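Local coordinates for intimin (Escherichia coli, PDB 1F00), which probably carries adhesion of enteropathogenic bacteria to host cells by binding a receptor through the C-terminal part of its extracellular region, at residues Lys192-Tyr196 with Asn197-Asn201. Sequence-based numbering, arbitrary orientation.
Sequences KRVTY and NDAVN
The ring of Tyr196 meets Val200 and Asn197. OD1 of Asn197 lies at the ring edge, in its plane, 3.9 Å from CD1 of Tyr196. CG2 of Val200 comes in obliquely at the CE1 side, 3.4 Å from Tyr196 CE1. CG of Tyr196 is anti to its own backbone N (chi1 173°), which swings the ring outward from the helix and brings its CE1 side against Val200, one turn on. Leu210 touches both side chains from a loop, and the hydroxyl of Tyr196 is hydrogen-bonded to the backbone N of Gln245.

Thr195 is the N-cap of helix 196-205. Its OG1 accepts from Asp198 N at 3.1 Å, with an N-H...O angle of 159°. A chi1 of 68° sets OG1 between the backbone N and the carbonyl carbon, which points it at the amide N of Asp198. The carboxylate of Asp198 crosses obliquely beside this hydroxyl. A water links the backbone N of Thr195, from which it accepts at 2.9 Å, to OD2 of Asp198, to which it donates. The carboxylate therefore sits near the helix N-terminus, which would be expected to favour its negative charge.

This is a strand-to-helix junction in the C-type lectin-like domain. The short, weakly bonded strand 192-194 runs through Thr195 into the helix. The first main-chain bonds follow: Ala199 N to Thr195 O, and Val200 N to Tyr196 O at 3.0 Å.

Val194, the last residue of the strand, packs on the first turn of the helix. Its CG2 packs against CB of Ala199 at 4.0 Å, and its CB lies 3.9 Å from CB of Asp198. Ala278 of strand 276-281 touches both Val194 and Ala199. Val194 O accepts from NE1 of Trp242.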
ATOM      1  N   LYS A 192      22.783  13.913 -21.004  1.00 16.92           N
ATOM      2  CA  LYS A 192      23.999  14.643 -21.349  1.00 17.27           C
ATOM      3  C   LYS A 192      24.361  15.716 -20.334  1.00 16.74           C
ATOM      4  O   LYS A 192      23.483  16.313 -19.713  1.00 16.37           O
ATOM      5  CB  LYS A 192      23.810  15.326 -22.703  1.00 17.33           C
ATOM      6  CG  LYS A 192      22.601  16.268 -22.726  1.00 18.73           C
ATOM      7  CD  LYS A 192      22.405  16.928 -24.082  1.00 20.72           C
ATOM      8  CE  LYS A 192      21.104  17.725 -24.119  1.00 21.53           C
ATOM      9  NZ  LYS A 192      20.919  18.391 -25.439  1.00 23.40           N
ATOM     10  N   ARG A 193      25.658  15.961 -20.165  1.00 18.22           N
ATOM     11  CA  ARG A 193      26.095  17.027 -19.273  1.00 18.51           C
ATOM     12  C   ARG A 193      25.947  18.292 -20.114  1.00 18.95           C
ATOM     13  O   ARG A 193      26.103  18.253 -21.342  1.00 20.07           O
ATOM     14  CB  ARG A 193      27.551  16.843 -18.851  1.00 19.88           C
ATOM     15  CG  ARG A 193      27.770  15.703 -17.870  1.00 22.51           C
ATOM     16  CD  ARG A 193      29.226  15.638 -17.436  1.00 26.31           C
ATOM     17  NE  ARG A 193      29.507  14.494 -16.572  1.00 33.38           N
ATOM     18  CZ  ARG A 193      29.342  13.223 -16.928  1.00 35.16           C
ATOM     19  NH1 ARG A 193      28.892  12.921 -18.140  1.00 38.28           N
ATOM     20  NH2 ARG A 193      29.637  12.248 -16.076  1.00 36.24           N
ATOM     21  N   VAL A 194      25.639  19.406 -19.464  1.00 16.35           N
ATOM     22  CA  VAL A 194      25.433  20.656 -20.174  1.00 16.77           C
ATOM     23  C   VAL A 194      26.102  21.817 -19.448  1.00 17.90           C
ATOM     24  O   VAL A 194      26.533  21.675 -18.303  1.00 17.73           O
ATOM     25  CB  VAL A 194      23.921  20.954 -20.306  1.00 17.38           C
ATOM     26  CG1 VAL A 194      23.252  19.870 -21.129  1.00 16.78           C
ATOM     27  CG2 VAL A 194      23.272  21.036 -18.917  1.00 13.81           C
ATOM     28  N   THR A 195      26.197  22.965 -20.112  1.00 15.33           N
ATOM     29  CA  THR A 195      26.800  24.125 -19.466  1.00 16.53           C
ATOM     30  C   THR A 195      25.804  24.621 -18.424  1.00 16.07           C
ATOM     31  O   THR A 195      24.643  24.219 -18.425  1.00 12.07           O
ATOM     32  CB  THR A 195      27.064  25.277 -20.460  1.00 16.29           C
ATOM     33  OG1 THR A 195      25.814  25.807 -20.918  1.00 14.61           O
ATOM     34  CG2 THR A 195      27.869  24.779 -21.649  1.00 20.33           C
ATOM     35  N   TYR A 196      26.263  25.498 -17.540  1.00 15.63           N
ATOM     36  CA  TYR A 196      25.396  26.051 -16.511  1.00 17.70           C
ATOM     37  C   TYR A 196      24.219  26.794 -17.152  1.00 17.15           C
ATOM     38  O   TYR A 196      23.072  26.601 -16.758  1.00 16.97           O
ATOM     39  CB  TYR A 196      26.201  26.995 -15.600  1.00 16.81           C
ATOM     40  CG  TYR A 196      25.359  27.758 -14.600  1.00 16.37           C
ATOM     41  CD1 TYR A 196      24.730  28.950 -14.957  1.00 15.52           C
ATOM     42  CD2 TYR A 196      25.155  27.270 -13.311  1.00 12.40           C
ATOM     43  CE1 TYR A 196      23.918  29.637 -14.058  1.00 17.71           C
ATOM     44  CE2 TYR A 196      24.339  27.946 -12.403  1.00 15.28           C
ATOM     45  CZ  TYR A 196      23.725  29.131 -12.784  1.00 15.85           C
ATOM     46  OH  TYR A 196      22.925  29.812 -11.899  1.00 17.34           O
ATOM     47  N   ASN A 197      24.493  27.633 -18.144  1.00 18.43           N
ATOM     48  CA  ASN A 197      23.417  28.377 -18.794  1.00 21.36           C
ATOM     49  C   ASN A 197      22.393  27.469 -19.462  1.00 20.78           C
ATOM     50  O   ASN A 197      21.192  27.750 -19.421  1.00 19.57           O
ATOM     51  CB  ASN A 197      23.974  29.377 -19.811  1.00 23.99           C
ATOM     52  CG  ASN A 197      24.559  30.611 -19.147  1.00 27.72           C
ATOM     53  OD1 ASN A 197      24.006  31.125 -18.172  1.00 29.86           O
ATOM     54  ND2 ASN A 197      25.673  31.102 -19.681  1.00 31.17           N
ATOM     55  N   ASP A 198      22.853  26.380 -20.072  1.00 18.61           N
ATOM     56  CA  ASP A 198      21.921  25.460 -20.707  1.00 19.28           C
ATOM     57  C   ASP A 198      21.074  24.766 -19.652  1.00 18.05           C
ATOM     58  O   ASP A 198      19.925  24.412 -19.908  1.00 18.51           O
ATOM     59  CB  ASP A 198      22.655  24.415 -21.550  1.00 20.15           C
ATOM     60  CG  ASP A 198      23.094  24.959 -22.891  1.00 25.88           C
ATOM     61  OD1 ASP A 198      22.553  26.002 -23.313  1.00 27.63           O
ATOM     62  OD2 ASP A 198      23.971  24.344 -23.533  1.00 27.04           O
ATOM     63  N   ALA A 199      21.640  24.576 -18.463  1.00 16.55           N
ATOM     64  CA  ALA A 199      20.913  23.925 -17.378  1.00 15.88           C
ATOM     65  C   ALA A 199      19.808  24.856 -16.894  1.00 15.26           C
ATOM     66  O   ALA A 199      18.692  24.423 -16.615  1.00 16.36           O
ATOM     67  CB  ALA A 199      21.858  23.599 -16.238  1.00 14.77           C
ATOM     68  N   VAL A 200      20.137  26.138 -16.794  1.00 15.66           N
ATOM     69  CA  VAL A 200      19.183  27.154 -16.371  1.00 19.47           C
ATOM     70  C   VAL A 200      17.973  27.160 -17.309  1.00 20.63           C
ATOM     71  O   VAL A 200      16.826  27.160 -16.859  1.00 21.49           O
ATOM     72  CB  VAL A 200      19.837  28.553 -16.382  1.00 20.70           C
ATOM     73  CG1 VAL A 200      18.771  29.638 -16.226  1.00 22.96           C
ATOM     74  CG2 VAL A 200      20.862  28.651 -15.264  1.00 20.31           C
ATOM     75  N   ASN A 201      18.232  27.161 -18.613  1.00 23.25           N
ATOM     76  CA  ASN A 201      17.150  27.172 -19.594  1.00 23.31           C
ATOM     77  C   ASN A 201      16.319  25.895 -19.554  1.00 23.26           C
ATOM     78  O   ASN A 201      15.094  25.945 -19.644  1.00 22.14           O
ATOM     79  CB  ASN A 201      17.706  27.386 -21.002  1.00 26.53           C
ATOM     80  CG  ASN A 201      18.319  28.761 -21.180  1.00 33.29           C
ATOM     81  OD1 ASN A 201      17.855  29.740 -20.587  1.00 35.50           O
ATOM     82  ND2 ASN A 201      19.357  28.849 -22.012  1.00 32.55           N
TER
HETATM   83  O   HOH W   1      25.477  22.509 -22.872  1.00 20.42           O